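Local coordinates for protein CAIP (Helicobacter cinaedi, PDB 5LBH) that probably oxidises and stores iron as a dodecameric Dps-like mini-ferritin, and acts as an antigen that promotes differentiation of macrophages into foam cells, at residues Q10-A15 and D50-V55; A95-Y100 and W138-Q143; K105-L110 and A124-K129. All coordinates share one frame; numbering follows the deposited sequence.

In the fold
All three contacts join antiparallel helices within one ferritin-like four-helix bundle. Contact 1 pairs helix 4-28 with helix 34-61. Contacts 2 and 3 both pair helix 89-116 with helix 120-144, and contact 3 is nested inside the loop closed by contact 2. Contacts 1 and 3 have centres about 12 Å apart and touch across the core, where Ile11 packs on Phe107. Contact 2 lies further along the bundle, its centre about 20 Å from that of contact 1 and about 18 Å from that of contact 3. Contact 1 carries the iron ligand Asp53, at a site shared with a neighbouring subunit. The Tyr125 side chain of contact 3 lies about 11 Å from the same iron.

Contact 1 of 3, residues Q10-A15 and D50-V55; sequences QIQADA and DVFDDV. With FE (Fe (III) ion), chain M.
The ring of Phe52 meets Gln12 from two directions. At the ring edge, in its plane, lies the backbone oxygen of Gln12, with O 3.6 Å from CD1. The Gln12 side chain runs obliquely past the CD1-CE1 side of the ring, and its CG sits 3.6 Å from Phe52 CE1. The amide of Gln12 is turned 48° from the ring plane. NE2 comes within 3.8 Å of Phe52 CE1, but that nitrogen donates its hydrogen bond to the backbone oxygen of Tyr67. His23 of a neighbouring subunit packs edge-to-face with the Phe52 ring.

Aliphatic groups fill the rest of the interface. Val55 CG1 stands between its backbone N and carbonyl carbon (chi1 82°), which sets CG1 3.7 Å from Gln12 CB and CG2 toward Ile11 CG2. One turn earlier, Val51 CG2 is 3.7 Å from Ala15 CB.

Asp53 points away from helix 4-28 and binds iron through OD2 at 2.4 Å. Glu57 of the same chain, and His26 of a neighbouring subunit, are further ligands. Trp27 NE1 of that subunit hydrogen-bonds to Asp53 OD1 and helps fix the carboxylate. A site shared between two subunits is as in the ferroxidase centres of Dps proteins.

The two helix segments run antiparallel, their axes 8.8 Å apart. Helix 89-116 packs on Ile11 through Leu106 and Phe107, while Met73 of helix 70-76 covers Gln12 and Phe52.

Contact 2 of 3, residues A95-Y100 and W138-Q143; sequences AVLADY and WMLKSQ
Leu140 makes the central apolar contact, reaching across to helix 89-116 with its CD1 methyl. This one methyl touches three residues. Its closest partner is Val96, with CD1 3.6 Å from Val96 CG1, and the two side chains cross at about a right angle. Leu140 CD1 also lies 4.1 Å from Leu97 CB. CD1 is anti to CA (chi2 163°), which carries it out toward helix 89-116.

Aromatic packing adds the third partner. Tyr100 CD2 is 3.9 Å from Leu140 CD1, an oblique approach to the ring. Within its own helix, Val96 CG1 sits over the centre of the Tyr100 ring, 3.7 Å above the plane. Val96 CG1, Leu140 CD1 and the Tyr100 ring therefore meet as a cluster, each touching the other two.

The two helices are the second antiparallel pair of the ferritin-like four-helix bundle. Here their axes are 10.0 Å apart, and the angle between their directions is 146°. Phe18 of helix 4-28 and Ile44 and Phe48 of helix 34-61 also pack on Tyr100 inside the bundle.

At the outer margin the contact involves the aliphatic part of a charged side chain. Lys141 is extended, and its CG lies 4.1 Å from Leu97 CD2. No hydrogen bond joins the two segments. On helix 120-144, Trp138 turns away from this interface and packs on Trp27 and Leu60 of two different neighbouring subunits.

Contact 3 of 3, residues K105-L110 and A124-K129; sequences KLFTEL and AYADDK
Phe107 and Lys129 meet in the helical hairpin formed by helices 89-116 and 120-144. The CB of Lys129 sits over the centre of the Phe107 ring, a CH-pi contact. It is 3.7 Å from the ring centroid and only 7° off the ring normal. Lys129 CG follows, 3.8 Å from Phe107 CE1. Beyond CG the lysine bends at chi2 (-62°), and its end leads away from helix 89-116. Its ammonium group forms a salt bridge with Glu132. A second one, to Asp128, is long.

Tyr125 flanks the same region. Its CE2 lies 4.0 Å from Phe107 CE1, with the approach oblique to both rings. Lys129 CG also lies over one face of the tyrosine, offset toward the rim, so the start of the lysine chain touches both rings.

This hairpin supplies the last two helices of the ferritin-like four-helix bundle. The segment axes approach to 8.4 Å, and the small side chain of Ala126 lies at the close point. Ala126 CB is 3.6 Å from the backbone oxygen of Phe107. The same methyl meets Leu110 CD2 at 3.7 Å. The Leu110 side chain also packs on Leu8 of helix 4-28. On the inner side, Phe107 rests against Ile11 of that helix, and Tyr125 packs on Val51 and Asp54 of helix 34-61.

Contact 1 of 3, residues Q10-A15 and D50-V55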
ATOM      1  N   GLN A  10      30.536  25.990   2.284  1.00 34.26           N
ATOM      2  CA  GLN A  10      29.964  26.963   3.203  1.00 31.49           C
ATOM      3  C   GLN A  10      28.518  26.585   3.538  1.00 32.44           C
ATOM      4  O   GLN A  10      28.124  26.550   4.713  1.00 32.98           O
ATOM      5  CB  GLN A  10      30.075  28.367   2.594  1.00 28.60           C
ATOM      6  CG  GLN A  10      29.509  29.471   3.471  1.00 31.62           C
ATOM      7  CD  GLN A  10      30.332  29.693   4.720  1.00 33.53           C
ATOM      8  OE1 GLN A  10      31.558  29.744   4.668  1.00 41.89           O
ATOM      9  NE2 GLN A  10      29.668  29.792   5.848  1.00 29.80           N
ATOM     10  N   ILE A  11      27.722  26.248   2.516  1.00 29.63           N
ATOM     11  CA  ILE A  11      26.366  25.747   2.753  1.00 32.03           C
ATOM     12  C   ILE A  11      26.403  24.519   3.669  1.00 32.06           C
ATOM     13  O   ILE A  11      25.578  24.368   4.577  1.00 29.02           O
ATOM     14  CB  ILE A  11      25.687  25.413   1.410  1.00 31.24           C
ATOM     15  CG1 ILE A  11      25.571  26.659   0.511  1.00 32.74           C
ATOM     16  CG2 ILE A  11      24.334  24.768   1.655  1.00 29.86           C
ATOM     17  CD1 ILE A  11      24.475  26.642  -0.450  1.00 24.45           C
ATOM     18  N   GLN A  12      27.364  23.620   3.434  1.00 30.47           N
ATOM     19  CA  GLN A  12      27.491  22.421   4.248  1.00 31.13           C
ATOM     20  C   GLN A  12      27.694  22.770   5.721  1.00 37.63           C
ATOM     21  O   GLN A  12      26.991  22.251   6.598  1.00 32.96           O
ATOM     22  CB  GLN A  12      28.645  21.565   3.725  1.00 28.34           C
ATOM     23  CG  GLN A  12      28.742  20.207   4.389  1.00 31.94           C
ATOM     24  CD  GLN A  12      30.095  19.548   4.215  1.00 33.38           C
ATOM     25  OE1 GLN A  12      30.978  20.082   3.557  1.00 35.73           O
ATOM     26  NE2 GLN A  12      30.263  18.379   4.817  1.00 34.71           N
ATOM     27  N   ALA A  13      28.649  23.663   6.008  1.00 37.01           N
ATOM     28  CA  ALA A  13      28.958  23.993   7.395  1.00 40.20           C
ATOM     29  C   ALA A  13      27.780  24.674   8.084  1.00 39.36           C
ATOM     30  O   ALA A  13      27.464  24.366   9.241  1.00 36.83           O
ATOM     31  CB  ALA A  13      30.212  24.864   7.464  1.00 33.90           C
ATOM     32  N   ASP A  14      27.129  25.614   7.400  1.00 33.88           N
ATOM     33  CA  ASP A  14      25.988  26.274   8.017  1.00 31.99           C
ATOM     34  C   ASP A  14      24.810  25.320   8.171  1.00 34.72           C
ATOM     35  O   ASP A  14      24.033  25.462   9.127  1.00 33.35           O
ATOM     36  CB  ASP A  14      25.596  27.515   7.217  1.00 34.32           C
ATOM     37  CG  ASP A  14      26.658  28.616   7.275  1.00 36.96           C
ATOM     38  OD1 ASP A  14      27.175  28.958   8.375  1.00 37.53           O
ATOM     39  OD2 ASP A  14      26.982  29.142   6.194  1.00 35.93           O
ATOM     40  N   ALA A  15      24.647  24.355   7.243  1.00 31.10           N
ATOM     41  CA  ALA A  15      23.584  23.358   7.405  1.00 30.20           C
ATOM     42  C   ALA A  15      23.793  22.536   8.671  1.00 32.24           C
ATOM     43  O   ALA A  15      22.834  22.266   9.405  1.00 30.95           O
ATOM     44  CB  ALA A  15      23.483  22.431   6.194  1.00 25.62           C
ATOM     45  N   ASP A  50      19.227  16.689   4.662  1.00 40.80           N
ATOM     46  CA  ASP A  50      19.327  16.283   3.269  1.00 35.87           C
ATOM     47  C   ASP A  50      20.218  17.207   2.460  1.00 33.33           C
ATOM     48  O   ASP A  50      21.074  16.718   1.717  1.00 31.31           O
ATOM     49  CB  ASP A  50      17.939  16.243   2.643  1.00 43.35           C
ATOM     50  CG  ASP A  50      17.180  14.976   2.985  1.00 47.58           C
ATOM     51  OD1 ASP A  50      17.822  13.975   3.388  1.00 53.56           O
ATOM     52  OD2 ASP A  50      15.938  14.984   2.838  1.00 45.54           O
ATOM     53  N   VAL A  51      20.112  18.528   2.661  1.00 36.55           N
ATOM     54  CA  VAL A  51      21.059  19.444   2.013  1.00 38.13           C
ATOM     55  C   VAL A  51      22.482  19.155   2.475  1.00 33.41           C
ATOM     56  O   VAL A  51      23.415  19.162   1.671  1.00 29.75           O
ATOM     57  CB  VAL A  51      20.686  20.929   2.238  1.00 36.48           C
ATOM     58  CG1 VAL A  51      19.261  21.185   1.974  1.00 33.33           C
ATOM     59  CG2 VAL A  51      21.088  21.430   3.579  1.00 41.03           C
ATOM     60  N   PHE A  52      22.662  18.852   3.764  1.00 34.38           N
ATOM     61  CA  PHE A  52      23.993  18.549   4.274  1.00 36.64           C
ATOM     62  C   PHE A  52      24.642  17.431   3.462  1.00 38.23           C
ATOM     63  O   PHE A  52      25.806  17.528   3.058  1.00 38.91           O
ATOM     64  CB  PHE A  52      23.902  18.177   5.753  1.00 32.81           C
ATOM     65  CG  PHE A  52      25.217  17.808   6.373  1.00 36.52           C
ATOM     66  CD1 PHE A  52      26.169  18.793   6.653  1.00 36.02           C
ATOM     67  CD2 PHE A  52      25.493  16.491   6.717  1.00 35.68           C
ATOM     68  CE1 PHE A  52      27.381  18.469   7.258  1.00 34.20           C
ATOM     69  CE2 PHE A  52      26.710  16.150   7.316  1.00 36.18           C
ATOM     70  CZ  PHE A  52      27.654  17.143   7.587  1.00 37.19           C
ATOM     71  N   ASP A  53      23.887  16.368   3.200  1.00 38.57           N
ATOM     72  CA  ASP A  53      24.412  15.228   2.455  1.00 40.67           C
ATOM     73  C   ASP A  53      24.472  15.508   0.947  1.00 39.17           C
ATOM     74  O   ASP A  53      25.444  15.126   0.286  1.00 32.89           O
ATOM     75  CB  ASP A  53      23.570  13.989   2.768  1.00 39.07           C
ATOM     76  CG  ASP A  53      24.174  12.705   2.213  1.00 47.56           C
ATOM     77  OD1 ASP A  53      25.414  12.516   2.323  1.00 44.67           O
ATOM     78  OD2 ASP A  53      23.398  11.865   1.697  1.00 44.47           O
ATOM     79  N   ASP A  54      23.440  16.165   0.386  1.00 41.22           N
ATOM     80  CA  ASP A  54      23.434  16.484  -1.045  1.00 34.92           C
ATOM     81  C   ASP A  54      24.620  17.351  -1.409  1.00 35.48           C
ATOM     82  O   ASP A  54      25.352  17.065  -2.364  1.00 40.18           O
ATOM     83  CB  ASP A  54      22.174  17.253  -1.436  1.00 35.13           C
ATOM     84  CG  ASP A  54      20.920  16.455  -1.280  1.00 41.45           C
ATOM     85  OD1 ASP A  54      19.841  17.094  -1.162  1.00 42.26           O
ATOM     86  OD2 ASP A  54      21.018  15.210  -1.287  1.00 41.50           O
ATOM     87  N   VAL A  55      24.806  18.431  -0.650  1.00 34.58           N
ATOM     88  CA  VAL A  55      25.818  19.435  -0.939  1.00 34.13           C
ATOM     89  C   VAL A  55      27.231  18.857  -0.778  1.00 35.24           C
ATOM     90  O   VAL A  55      28.126  19.133  -1.590  1.00 33.77           O
ATOM     91  CB  VAL A  55      25.531  20.668  -0.054  1.00 29.66           C
ATOM     92  CG1 VAL A  55      26.068  20.546   1.341  1.00 34.02           C
ATOM     93  CG2 VAL A  55      25.940  21.927  -0.730  1.00 41.72           C
TER
HETATM   94 FE    FE M 201      24.322   9.915   0.553  1.00 69.05          FE

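Contact 2 of 3, residues A95-Y100 and W138-Q143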
ATOM      1  N   ALA A  95      13.643  33.453  14.427  1.00 31.69           N
ATOM      2  CA  ALA A  95      14.959  32.838  14.293  1.00 28.62           C
ATOM      3  C   ALA A  95      15.074  32.119  12.953  1.00 32.27           C
ATOM      4  O   ALA A  95      16.066  32.284  12.235  1.00 32.98           O
ATOM      5  CB  ALA A  95      15.226  31.871  15.443  1.00 21.00           C
ATOM      6  N   VAL A  96      14.039  31.365  12.575  1.00 29.62           N
ATOM      7  CA  VAL A  96      14.092  30.573  11.353  1.00 29.41           C
ATOM      8  C   VAL A  96      14.023  31.479  10.127  1.00 30.47           C
ATOM      9  O   VAL A  96      14.709  31.247   9.128  1.00 30.97           O
ATOM     10  CB  VAL A  96      12.957  29.527  11.357  1.00 29.64           C
ATOM     11  CG1 VAL A  96      12.676  28.993   9.931  1.00 29.40           C
ATOM     12  CG2 VAL A  96      13.225  28.424  12.368  1.00 25.32           C
ATOM     13  N   LEU A  97      13.183  32.515  10.173  1.00 31.28           N
ATOM     14  CA  LEU A  97      13.101  33.441   9.047  1.00 32.50           C
ATOM     15  C   LEU A  97      14.449  34.109   8.791  1.00 35.35           C
ATOM     16  O   LEU A  97      14.915  34.160   7.650  1.00 33.50           O
ATOM     17  CB  LEU A  97      12.019  34.500   9.297  1.00 33.53           C
ATOM     18  CG  LEU A  97      11.834  35.635   8.273  1.00 33.79           C
ATOM     19  CD1 LEU A  97      11.454  35.082   6.888  1.00 31.76           C
ATOM     20  CD2 LEU A  97      10.808  36.672   8.721  1.00 27.39           C
ATOM     21  N   ALA A  98      15.130  34.554   9.853  1.00 33.30           N
ATOM     22  CA  ALA A  98      16.416  35.220   9.666  1.00 32.15           C
ATOM     23  C   ALA A  98      17.437  34.285   9.028  1.00 37.39           C
ATOM     24  O   ALA A  98      18.135  34.668   8.082  1.00 40.68           O
ATOM     25  CB  ALA A  98      16.941  35.749  10.995  1.00 25.62           C
ATOM     26  N   ASP A  99      17.519  33.042   9.506  1.00 33.59           N
ATOM     27  CA  ASP A  99      18.475  32.112   8.911  1.00 36.10           C
ATOM     28  C   ASP A  99      18.086  31.717   7.492  1.00 33.50           C
ATOM     29  O   ASP A  99      18.972  31.476   6.665  1.00 30.81           O
ATOM     30  CB  ASP A  99      18.654  30.872   9.792  1.00 37.02           C
ATOM     31  CG  ASP A  99      19.544  31.144  11.007  1.00 36.24           C
ATOM     32  OD1 ASP A  99      20.216  32.189  11.030  1.00 37.83           O
ATOM     33  OD2 ASP A  99      19.595  30.304  11.924  1.00 39.41           O
ATOM     34  N   TYR A 100      16.783  31.640   7.193  1.00 30.61           N
ATOM     35  CA  TYR A 100      16.336  31.337   5.832  1.00 30.72           C
ATOM     36  C   TYR A 100      16.762  32.420   4.845  1.00 34.57           C
ATOM     37  O   TYR A 100      17.074  32.126   3.686  1.00 31.42           O
ATOM     38  CB  TYR A 100      14.819  31.180   5.783  1.00 32.36           C
ATOM     39  CG  TYR A 100      14.328  29.816   6.117  1.00 27.33           C
ATOM     40  CD1 TYR A 100      15.192  28.844   6.588  1.00 30.49           C
ATOM     41  CD2 TYR A 100      13.016  29.478   5.903  1.00 26.22           C
ATOM     42  CE1 TYR A 100      14.744  27.577   6.879  1.00 31.71           C
ATOM     43  CE2 TYR A 100      12.554  28.217   6.188  1.00 33.99           C
ATOM     44  CZ  TYR A 100      13.420  27.272   6.673  1.00 35.46           C
ATOM     45  OH  TYR A 100      12.948  26.015   6.963  1.00 41.41           O
ATOM     46  N   TRP A 138       7.929  33.435   2.448  1.00 33.74           N
ATOM     47  CA  TRP A 138       6.609  34.046   2.291  1.00 37.45           C
ATOM     48  C   TRP A 138       5.627  33.563   3.365  1.00 40.10           C
ATOM     49  O   TRP A 138       4.791  34.336   3.850  1.00 35.65           O
ATOM     50  CB  TRP A 138       6.047  33.750   0.897  1.00 38.17           C
ATOM     51  CG  TRP A 138       4.579  34.054   0.811  1.00 41.36           C
ATOM     52  CD1 TRP A 138       3.988  35.281   0.958  1.00 45.97           C
ATOM     53  CD2 TRP A 138       3.512  33.123   0.578  1.00 45.39           C
ATOM     54  NE1 TRP A 138       2.621  35.172   0.826  1.00 49.71           N
ATOM     55  CE2 TRP A 138       2.302  33.860   0.593  1.00 51.57           C
ATOM     56  CE3 TRP A 138       3.460  31.743   0.342  1.00 45.80           C
ATOM     57  CZ2 TRP A 138       1.051  33.257   0.399  1.00 51.49           C
ATOM     58  CZ3 TRP A 138       2.215  31.145   0.142  1.00 51.09           C
ATOM     59  CH2 TRP A 138       1.029  31.903   0.175  1.00 52.83           C
ATOM     60  N   MET A 139       5.710  32.287   3.746  1.00 36.92           N
ATOM     61  CA  MET A 139       4.768  31.755   4.717  1.00 37.24           C
ATOM     62  C   MET A 139       5.092  32.252   6.123  1.00 40.95           C
ATOM     63  O   MET A 139       4.183  32.585   6.894  1.00 36.90           O
ATOM     64  CB  MET A 139       4.780  30.230   4.662  1.00 35.35           C
ATOM     65  CG  MET A 139       4.205  29.636   3.370  1.00 36.68           C
ATOM     66  SD  MET A 139       4.285  27.823   3.413  1.00 45.39           S
ATOM     67  CE  MET A 139       3.292  27.435   1.987  1.00 32.93           C
ATOM     68  N   LEU A 140       6.386  32.345   6.461  1.00 38.80           N
ATOM     69  CA  LEU A 140       6.771  32.833   7.783  1.00 37.64           C
ATOM     70  C   LEU A 140       6.434  34.311   7.942  1.00 40.23           C
ATOM     71  O   LEU A 140       6.006  34.739   9.021  1.00 34.84           O
ATOM     72  CB  LEU A 140       8.260  32.603   8.028  1.00 38.29           C
ATOM     73  CG  LEU A 140       8.700  31.194   8.429  1.00 36.06           C
ATOM     74  CD1 LEU A 140      10.213  31.010   8.221  1.00 32.40           C
ATOM     75  CD2 LEU A 140       8.333  30.913   9.850  1.00 33.35           C
ATOM     76  N   LYS A 141       6.624  35.109   6.882  1.00 39.47           N
ATOM     77  CA  LYS A 141       6.233  36.514   6.959  1.00 35.19           C
ATOM     78  C   LYS A 141       4.726  36.662   7.128  1.00 37.74           C
ATOM     79  O   LYS A 141       4.263  37.517   7.891  1.00 36.93           O
ATOM     80  CB  LYS A 141       6.698  37.280   5.727  1.00 30.70           C
ATOM     81  CG  LYS A 141       8.183  37.551   5.673  1.00 41.09           C
ATOM     82  CD  LYS A 141       8.526  38.135   4.322  1.00 38.97           C
ATOM     83  CE  LYS A 141       9.959  38.590   4.250  1.00 50.43           C
ATOM     84  NZ  LYS A 141      10.296  39.091   2.876  1.00 60.47           N
ATOM     85  N   SER A 142       3.941  35.821   6.451  1.00 39.80           N
ATOM     86  CA  SER A 142       2.497  35.898   6.639  1.00 39.92           C
ATOM     87  C   SER A 142       2.126  35.479   8.051  1.00 40.04           C
ATOM     88  O   SER A 142       1.246  36.082   8.671  1.00 40.65           O
ATOM     89  CB  SER A 142       1.774  35.030   5.612  1.00 38.84           C
ATOM     90  OG  SER A 142       1.896  35.582   4.314  1.00 44.12           O
ATOM     91  N   GLN A 143       2.840  34.494   8.597  1.00 38.92           N
ATOM     92  CA  GLN A 143       2.517  34.012   9.926  1.00 37.65           C
ATOM     93  C   GLN A 143       2.905  35.023  10.998  1.00 39.09           C
ATOM     94  O   GLN A 143       2.196  35.154  11.997  1.00 44.30           O
ATOM     95  CB  GLN A 143       3.197  32.663  10.146  1.00 38.15           C
ATOM     96  CG  GLN A 143       3.027  32.094  11.540  1.00 48.61           C
ATOM     97  CD  GLN A 143       3.755  30.783  11.720  1.00 50.00           C
ATOM     98  OE1 GLN A 143       4.343  30.252  10.775  1.00 52.08           O
ATOM     99  NE2 GLN A 143       3.709  30.241  12.934  1.00 56.31           N
TER

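Contact 3 of 3, residues K105-L110 and A124-K129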
ATOM      1  N   LYS A 105      20.351  33.959   0.273  1.00 34.19           N
ATOM      2  CA  LYS A 105      21.510  34.616  -0.343  1.00 30.95           C
ATOM      3  C   LYS A 105      22.545  33.594  -0.794  1.00 31.58           C
ATOM      4  O   LYS A 105      23.022  33.634  -1.932  1.00 28.73           O
ATOM      5  CB  LYS A 105      22.158  35.607   0.621  1.00 39.14           C
ATOM      6  CG  LYS A 105      21.504  36.969   0.727  1.00 44.95           C
ATOM      7  CD  LYS A 105      22.417  37.920   1.501  1.00 53.75           C
ATOM      8  CE  LYS A 105      22.545  37.543   2.990  1.00 57.27           C
ATOM      9  NZ  LYS A 105      21.424  38.084   3.824  1.00 52.60           N
ATOM     10  N   LEU A 106      22.868  32.641   0.084  1.00 33.81           N
ATOM     11  CA  LEU A 106      23.892  31.643  -0.204  1.00 31.95           C
ATOM     12  C   LEU A 106      23.543  30.818  -1.446  1.00 34.98           C
ATOM     13  O   LEU A 106      24.369  30.663  -2.357  1.00 36.27           O
ATOM     14  CB  LEU A 106      24.043  30.741   1.009  1.00 26.40           C
ATOM     15  CG  LEU A 106      25.419  30.377   1.513  1.00 32.13           C
ATOM     16  CD1 LEU A 106      26.235  31.655   1.598  1.00 25.38           C
ATOM     17  CD2 LEU A 106      25.273  29.706   2.877  1.00 31.16           C
ATOM     18  N   PHE A 107      22.304  30.324  -1.528  1.00 30.72           N
ATOM     19  CA  PHE A 107      21.922  29.519  -2.682  1.00 31.55           C
ATOM     20  C   PHE A 107      21.797  30.365  -3.937  1.00 33.99           C
ATOM     21  O   PHE A 107      22.116  29.889  -5.037  1.00 34.63           O
ATOM     22  CB  PHE A 107      20.612  28.789  -2.417  1.00 28.47           C
ATOM     23  CG  PHE A 107      20.789  27.537  -1.641  1.00 30.95           C
ATOM     24  CD1 PHE A 107      21.366  26.413  -2.235  1.00 30.09           C
ATOM     25  CD2 PHE A 107      20.415  27.478  -0.305  1.00 23.54           C
ATOM     26  CE1 PHE A 107      21.533  25.243  -1.518  1.00 25.59           C
ATOM     27  CE2 PHE A 107      20.586  26.308   0.417  1.00 24.46           C
ATOM     28  CZ  PHE A 107      21.146  25.194  -0.192  1.00 23.72           C
ATOM     29  N   THR A 108      21.369  31.619  -3.794  1.00 31.30           N
ATOM     30  CA  THR A 108      21.327  32.508  -4.948  1.00 30.79           C
ATOM     31  C   THR A 108      22.717  32.725  -5.524  1.00 31.39           C
ATOM     32  O   THR A 108      22.919  32.615  -6.736  1.00 32.27           O
ATOM     33  CB  THR A 108      20.695  33.842  -4.560  1.00 32.06           C
ATOM     34  OG1 THR A 108      19.414  33.601  -3.962  1.00 38.88           O
ATOM     35  CG2 THR A 108      20.569  34.748  -5.766  1.00 20.02           C
ATOM     36  N   GLU A 109      23.694  33.016  -4.670  1.00 32.92           N
ATOM     37  CA  GLU A 109      25.022  33.261  -5.201  1.00 34.93           C
ATOM     38  C   GLU A 109      25.633  31.982  -5.768  1.00 35.47           C
ATOM     39  O   GLU A 109      26.337  32.030  -6.778  1.00 34.41           O
ATOM     40  CB  GLU A 109      25.902  33.901  -4.129  1.00 35.04           C
ATOM     41  CG  GLU A 109      27.292  34.293  -4.641  1.00 45.61           C
ATOM     42  CD  GLU A 109      27.249  35.227  -5.886  1.00 55.27           C
ATOM     43  OE1 GLU A 109      26.262  36.000  -6.033  1.00 54.05           O
ATOM     44  OE2 GLU A 109      28.201  35.165  -6.707  1.00 50.69           O
ATOM     45  N   LEU A 110      25.323  30.828  -5.177  1.00 35.28           N
ATOM     46  CA  LEU A 110      25.741  29.556  -5.763  1.00 33.66           C
ATOM     47  C   LEU A 110      25.194  29.378  -7.173  1.00 33.85           C
ATOM     48  O   LEU A 110      25.906  28.909  -8.067  1.00 34.89           O
ATOM     49  CB  LEU A 110      25.283  28.396  -4.875  1.00 34.52           C
ATOM     50  CG  LEU A 110      25.460  26.964  -5.402  1.00 35.57           C
ATOM     51  CD1 LEU A 110      26.907  26.637  -5.686  1.00 30.22           C
ATOM     52  CD2 LEU A 110      24.856  25.944  -4.446  1.00 32.74           C
ATOM     53  N   ALA A 124      20.898  24.185 -11.080  1.00 33.84           N
ATOM     54  CA  ALA A 124      19.524  23.685 -11.013  1.00 32.28           C
ATOM     55  C   ALA A 124      19.157  23.267  -9.591  1.00 35.11           C
ATOM     56  O   ALA A 124      18.076  23.605  -9.089  1.00 28.86           O
ATOM     57  CB  ALA A 124      19.348  22.507 -11.962  1.00 24.69           C
ATOM     58  N   TYR A 125      20.061  22.533  -8.929  1.00 34.48           N
ATOM     59  CA  TYR A 125      19.886  22.195  -7.523  1.00 37.90           C
ATOM     60  C   TYR A 125      19.771  23.449  -6.657  1.00 38.52           C
ATOM     61  O   TYR A 125      18.906  23.526  -5.778  1.00 35.86           O
ATOM     62  CB  TYR A 125      21.047  21.319  -7.041  1.00 37.80           C
ATOM     63  CG  TYR A 125      20.988  21.081  -5.556  1.00 37.25           C
ATOM     64  CD1 TYR A 125      20.135  20.125  -5.029  1.00 42.15           C
ATOM     65  CD2 TYR A 125      21.758  21.828  -4.677  1.00 38.43           C
ATOM     66  CE1 TYR A 125      20.043  19.904  -3.666  1.00 39.27           C
ATOM     67  CE2 TYR A 125      21.681  21.613  -3.301  1.00 42.03           C
ATOM     68  CZ  TYR A 125      20.813  20.646  -2.805  1.00 44.48           C
ATOM     69  OH  TYR A 125      20.706  20.410  -1.447  1.00 40.74           O
ATOM     70  N   ALA A 126      20.636  24.444  -6.882  1.00 37.42           N
ATOM     71  CA  ALA A 126      20.531  25.651  -6.066  1.00 37.27           C
ATOM     72  C   ALA A 126      19.220  26.385  -6.340  1.00 35.76           C
ATOM     73  O   ALA A 126      18.563  26.859  -5.405  1.00 36.59           O
ATOM     74  CB  ALA A 126      21.732  26.565  -6.299  1.00 32.85           C
ATOM     75  N   ASP A 127      18.804  26.468  -7.609  1.00 34.03           N
ATOM     76  CA  ASP A 127      17.551  27.151  -7.912  1.00 33.83           C
ATOM     77  C   ASP A 127      16.368  26.440  -7.280  1.00 35.49           C
ATOM     78  O   ASP A 127      15.418  27.094  -6.832  1.00 36.40           O
ATOM     79  CB  ASP A 127      17.346  27.272  -9.418  1.00 39.26           C
ATOM     80  CG  ASP A 127      18.364  28.198 -10.076  1.00 44.36           C
ATOM     81  OD1 ASP A 127      18.671  27.999 -11.282  1.00 45.59           O
ATOM     82  OD2 ASP A 127      18.830  29.139  -9.393  1.00 43.02           O
ATOM     83  N   ASP A 128      16.423  25.112  -7.181  1.00 32.94           N
ATOM     84  CA  ASP A 128      15.347  24.405  -6.498  1.00 34.69           C
ATOM     85  C   ASP A 128      15.304  24.805  -5.025  1.00 36.30           C
ATOM     86  O   ASP A 128      14.225  25.077  -4.483  1.00 31.31           O
ATOM     87  CB  ASP A 128      15.514  22.890  -6.677  1.00 34.48           C
ATOM     88  CG  ASP A 128      14.432  22.080  -5.962  1.00 56.10           C
ATOM     89  OD1 ASP A 128      14.776  21.158  -5.181  1.00 61.04           O
ATOM     90  OD2 ASP A 128      13.224  22.330  -6.202  1.00 69.45           O
ATOM     91  N   LYS A 129      16.472  24.907  -4.371  1.00 33.95           N
ATOM     92  CA  LYS A 129      16.479  25.354  -2.979  1.00 33.21           C
ATOM     93  C   LYS A 129      16.117  26.831  -2.851  1.00 32.19           C
ATOM     94  O   LYS A 129      15.476  27.220  -1.867  1.00 32.30           O
ATOM     95  CB  LYS A 129      17.824  25.071  -2.306  1.00 33.36           C
ATOM     96  CG  LYS A 129      18.212  23.613  -2.403  1.00 37.77           C
ATOM     97  CD  LYS A 129      17.209  22.737  -1.692  1.00 38.90           C
ATOM     98  CE  LYS A 129      17.154  21.386  -2.356  1.00 46.82           C
ATOM     99  NZ  LYS A 129      16.203  20.472  -1.678  1.00 54.69           N
TER